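Local atomic coordinates of probable ferredoxin-dependent nitrite reductase NirA (Mycobacterium tuberculosis, PDB entry 1ZJ8), a protein that reduces sulfite to sulfide with electrons from ferredoxin, using a siroheme and a [4Fe-4S] cluster, probably for the biosynthesis of sulfur-containing amino acids and cofactors. Residues Thr367-Leu375 with Ala407-Gln415. Residues are numbered along the deposited sequence; the frame is centred on the assembly and turned at random.
Sequences TILTAVADL and AGLDALGLQ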
loop_
_atom_site.group_PDB
_atom_site.type_symbol
_atom_site.label_atom_id
_atom_site.label_comp_id
_atom_site.label_asym_id
_atom_site.label_seq_id
_atom_site.Cartn_x
_atom_site.Cartn_y
_atom_site.Cartn_z
ATOM N N THR A 367 4.973 18.130 -11.968
ATOM C CA THR A 367 5.521 18.308 -13.313
ATOM C C THR A 367 5.553 17.016 -14.082
ATOM O O THR A 367 5.294 17.022 -15.297
ATOM C CB THR A 367 6.969 18.822 -13.291
ATOM O OG1 THR A 367 6.994 20.090 -12.640
ATOM C CG2 THR A 367 7.537 18.974 -14.704
ATOM N N ILE A 368 5.901 15.916 -13.404
ATOM C CA ILE A 368 5.998 14.628 -14.085
ATOM C C ILE A 368 4.621 14.067 -14.434
ATOM O O ILE A 368 4.400 13.604 -15.562
ATOM C CB ILE A 368 6.818 13.607 -13.292
ATOM C CG1 ILE A 368 8.300 13.943 -13.448
ATOM C CG2 ILE A 368 6.563 12.175 -13.814
ATOM C CD1 ILE A 368 9.208 13.107 -12.592
ATOM N N LEU A 369 3.702 14.101 -13.474
ATOM C CA LEU A 369 2.356 13.585 -13.707
ATOM C C LEU A 369 1.696 14.334 -14.866
ATOM O O LEU A 369 0.983 13.742 -15.697
ATOM C CB LEU A 369 1.493 13.708 -12.431
ATOM C CG LEU A 369 1.871 12.797 -11.255
ATOM C CD1 LEU A 369 1.077 13.132 -9.993
ATOM C CD2 LEU A 369 1.640 11.342 -11.609
ATOM N N THR A 370 1.939 15.641 -14.923
ATOM C CA THR A 370 1.348 16.445 -15.975
ATOM C C THR A 370 2.030 16.075 -17.272
ATOM O O THR A 370 1.371 15.917 -18.301
ATOM C CB THR A 370 1.382 17.951 -15.657
ATOM O OG1 THR A 370 0.784 18.151 -14.374
ATOM C CG2 THR A 370 0.566 18.761 -16.680
ATOM N N ALA A 371 3.343 15.881 -17.208
ATOM C CA ALA A 371 4.115 15.487 -18.394
ATOM C C ALA A 371 3.600 14.177 -19.013
ATOM O O ALA A 371 3.514 14.056 -20.253
ATOM C CB ALA A 371 5.578 15.374 -18.037
ATOM N N VAL A 372 3.267 13.221 -18.142
ATOM C CA VAL A 372 2.736 11.917 -18.551
ATOM C C VAL A 372 1.352 12.076 -19.199
ATOM O O VAL A 372 1.028 11.393 -20.171
ATOM C CB VAL A 372 2.614 10.919 -17.338
ATOM C CG1 VAL A 372 1.860 9.643 -17.747
ATOM C CG2 VAL A 372 3.979 10.569 -16.752
ATOM N N ALA A 373 0.544 12.982 -18.662
ATOM C CA ALA A 373 -0.785 13.222 -19.223
ATOM C C ALA A 373 -0.711 13.655 -20.682
ATOM O O ALA A 373 -1.529 13.212 -21.493
ATOM C CB ALA A 373 -1.542 14.243 -18.391
ATOM N N ASP A 374 0.276 14.488 -21.018
ATOM C CA ASP A 374 0.456 14.971 -22.406
ATOM C C ASP A 374 1.006 13.894 -23.335
ATOM O O ASP A 374 0.648 13.837 -24.528
ATOM C CB ASP A 374 1.331 16.238 -22.432
ATOM C CG ASP A 374 0.690 17.389 -21.656
ATOM O OD1 ASP A 374 -0.548 17.545 -21.776
ATOM O OD2 ASP A 374 1.394 18.102 -20.896
ATOM N N LEU A 375 1.867 13.037 -22.782
ATOM C CA LEU A 375 2.337 11.852 -23.499
ATOM C C LEU A 375 1.167 10.915 -23.798
ATOM O O LEU A 375 1.067 10.369 -24.904
ATOM C CB LEU A 375 3.391 11.107 -22.685
ATOM C CG LEU A 375 4.770 11.759 -22.596
ATOM C CD1 LEU A 375 5.648 11.009 -21.606
ATOM C CD2 LEU A 375 5.430 11.815 -23.964
ATOM N N ALA A 407 10.134 6.479 -25.193
ATOM C CA ALA A 407 11.243 7.426 -25.152
ATOM C C ALA A 407 10.883 8.641 -24.287
ATOM O O ALA A 407 11.633 9.029 -23.382
ATOM C CB ALA A 407 11.647 7.855 -26.552
ATOM N N GLY A 408 9.720 9.219 -24.540
ATOM C CA GLY A 408 9.211 10.283 -23.687
ATOM C C GLY A 408 9.236 9.945 -22.206
ATOM O O GLY A 408 9.618 10.784 -21.382
ATOM N N LEU A 409 8.821 8.717 -21.873
ATOM C CA LEU A 409 8.749 8.253 -20.502
ATOM C C LEU A 409 10.138 8.156 -19.891
ATOM O O LEU A 409 10.355 8.543 -18.748
ATOM C CB LEU A 409 8.055 6.891 -20.462
ATOM C CG LEU A 409 6.539 6.901 -20.699
ATOM C CD1 LEU A 409 6.038 5.495 -20.853
ATOM C CD2 LEU A 409 5.793 7.565 -19.577
ATOM N N ASP A 410 11.074 7.628 -20.669
ATOM C CA ASP A 410 12.497 7.592 -20.268
ATOM C C ASP A 410 13.039 8.993 -19.973
ATOM O O ASP A 410 13.697 9.207 -18.975
ATOM C CB ASP A 410 13.386 6.945 -21.368
ATOM C CG ASP A 410 13.447 5.415 -21.281
ATOM O OD1 ASP A 410 13.151 4.827 -20.208
ATOM O OD2 ASP A 410 13.815 4.794 -22.310
ATOM N N ALA A 411 12.764 9.939 -20.865
ATOM C CA ALA A 411 13.239 11.298 -20.677
ATOM C C ALA A 411 12.735 11.928 -19.358
ATOM O O ALA A 411 13.370 12.836 -18.839
ATOM C CB ALA A 411 12.869 12.131 -21.845
ATOM N N LEU A 412 11.608 11.448 -18.824
ATOM C CA LEU A 412 11.137 11.848 -17.487
ATOM C C LEU A 412 11.655 10.949 -16.359
ATOM O O LEU A 412 11.293 11.143 -15.211
ATOM C CB LEU A 412 9.619 11.811 -17.422
ATOM C CG LEU A 412 8.856 12.757 -18.331
ATOM C CD1 LEU A 412 7.472 12.196 -18.543
ATOM C CD2 LEU A 412 8.791 14.121 -17.707
ATOM N N GLY A 413 12.464 9.944 -16.681
ATOM C CA GLY A 413 12.999 9.017 -15.667
ATOM C C GLY A 413 12.051 7.899 -15.274
ATOM O O GLY A 413 12.197 7.288 -14.211
ATOM N N LEU A 414 11.073 7.619 -16.129
ATOM C CA LEU A 414 10.147 6.507 -15.905
ATOM C C LEU A 414 10.442 5.378 -16.897
ATOM O O LEU A 414 9.991 5.398 -18.043
ATOM C CB LEU A 414 8.709 6.996 -16.026
ATOM C CG LEU A 414 8.281 8.020 -14.979
ATOM C CD1 LEU A 414 6.963 8.709 -15.364
ATOM C CD2 LEU A 414 8.143 7.348 -13.633
ATOM N N GLN A 415 11.196 4.382 -16.427
ATOM C CA GLN A 415 11.782 3.358 -17.299
ATOM C C GLN A 415 10.852 2.194 -17.422
ATOM O O GLN A 415 10.368 1.708 -16.418
ATOM C CB GLN A 415 13.126 2.885 -16.731
ATOM C CG GLN A 415 14.040 4.037 -16.331
ATOM C CD GLN A 415 15.439 3.612 -15.901
ATOM O OE1 GLN A 415 15.693 2.448 -15.543
ATOM N NE2 GLN A 415 16.362 4.572 -15.927
#
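Leu412 reaches from the end of one helix to Ile368, Ala371, Val372 and Leu375 on another, joining the two helices of a ferredoxin-like half domain through van der Waals contacts, mostly between apolar side chains; no hydrogen bond crosses between 367-375 and 407-415. The helices run in opposite directions, since the CA atoms pair as Ile368 with Leu412 (6.8 Å) and Leu375 with Gly408 (7.1 Å).

Among the side-chain contacts, both methyls of Leu412 sit on the Ala371 methyl, with CD2 at 3.5 Å and CD1 at 3.7 Å from Ala371 CB. Leu412 CD1 also meets Leu375 CD1 at 3.8 Å, the two leucines approaching tip to tip. Deeper in, Leu414 puts its CD1 methyl against CG2 of both Ile368 and Val372, lying obliquely to the first side chain and nearly perpendicular to the second. In Ile368 the CG2 branch stands anti to the backbone N, while CG1 (chi1 -76°) carries CD1 toward the carbonyl O of Leu412. Leu414 and Leu409 also touch Val357 of strand 353-357, and Val372 touches Leu121 of helix 118-131, so the packing continues into the sheet and the other ferredoxin-like half domain.

Side chain meets backbone at Gly408, where Leu375 CD1 lies 3.8 Å from Gly408 C and CD2 lies near its CA. The absence of a side chain at Gly408 lets Leu375 approach the helix backbone this closely.

Backbone bonds define the turn that presents Leu412 and Leu414. Gly413, with phi +82°, ends the helix 399-411 in a Schellman motif: Gly413 N bonds to Asp410 O, and Leu414 N donates to Leu409 O at 2.9 Å.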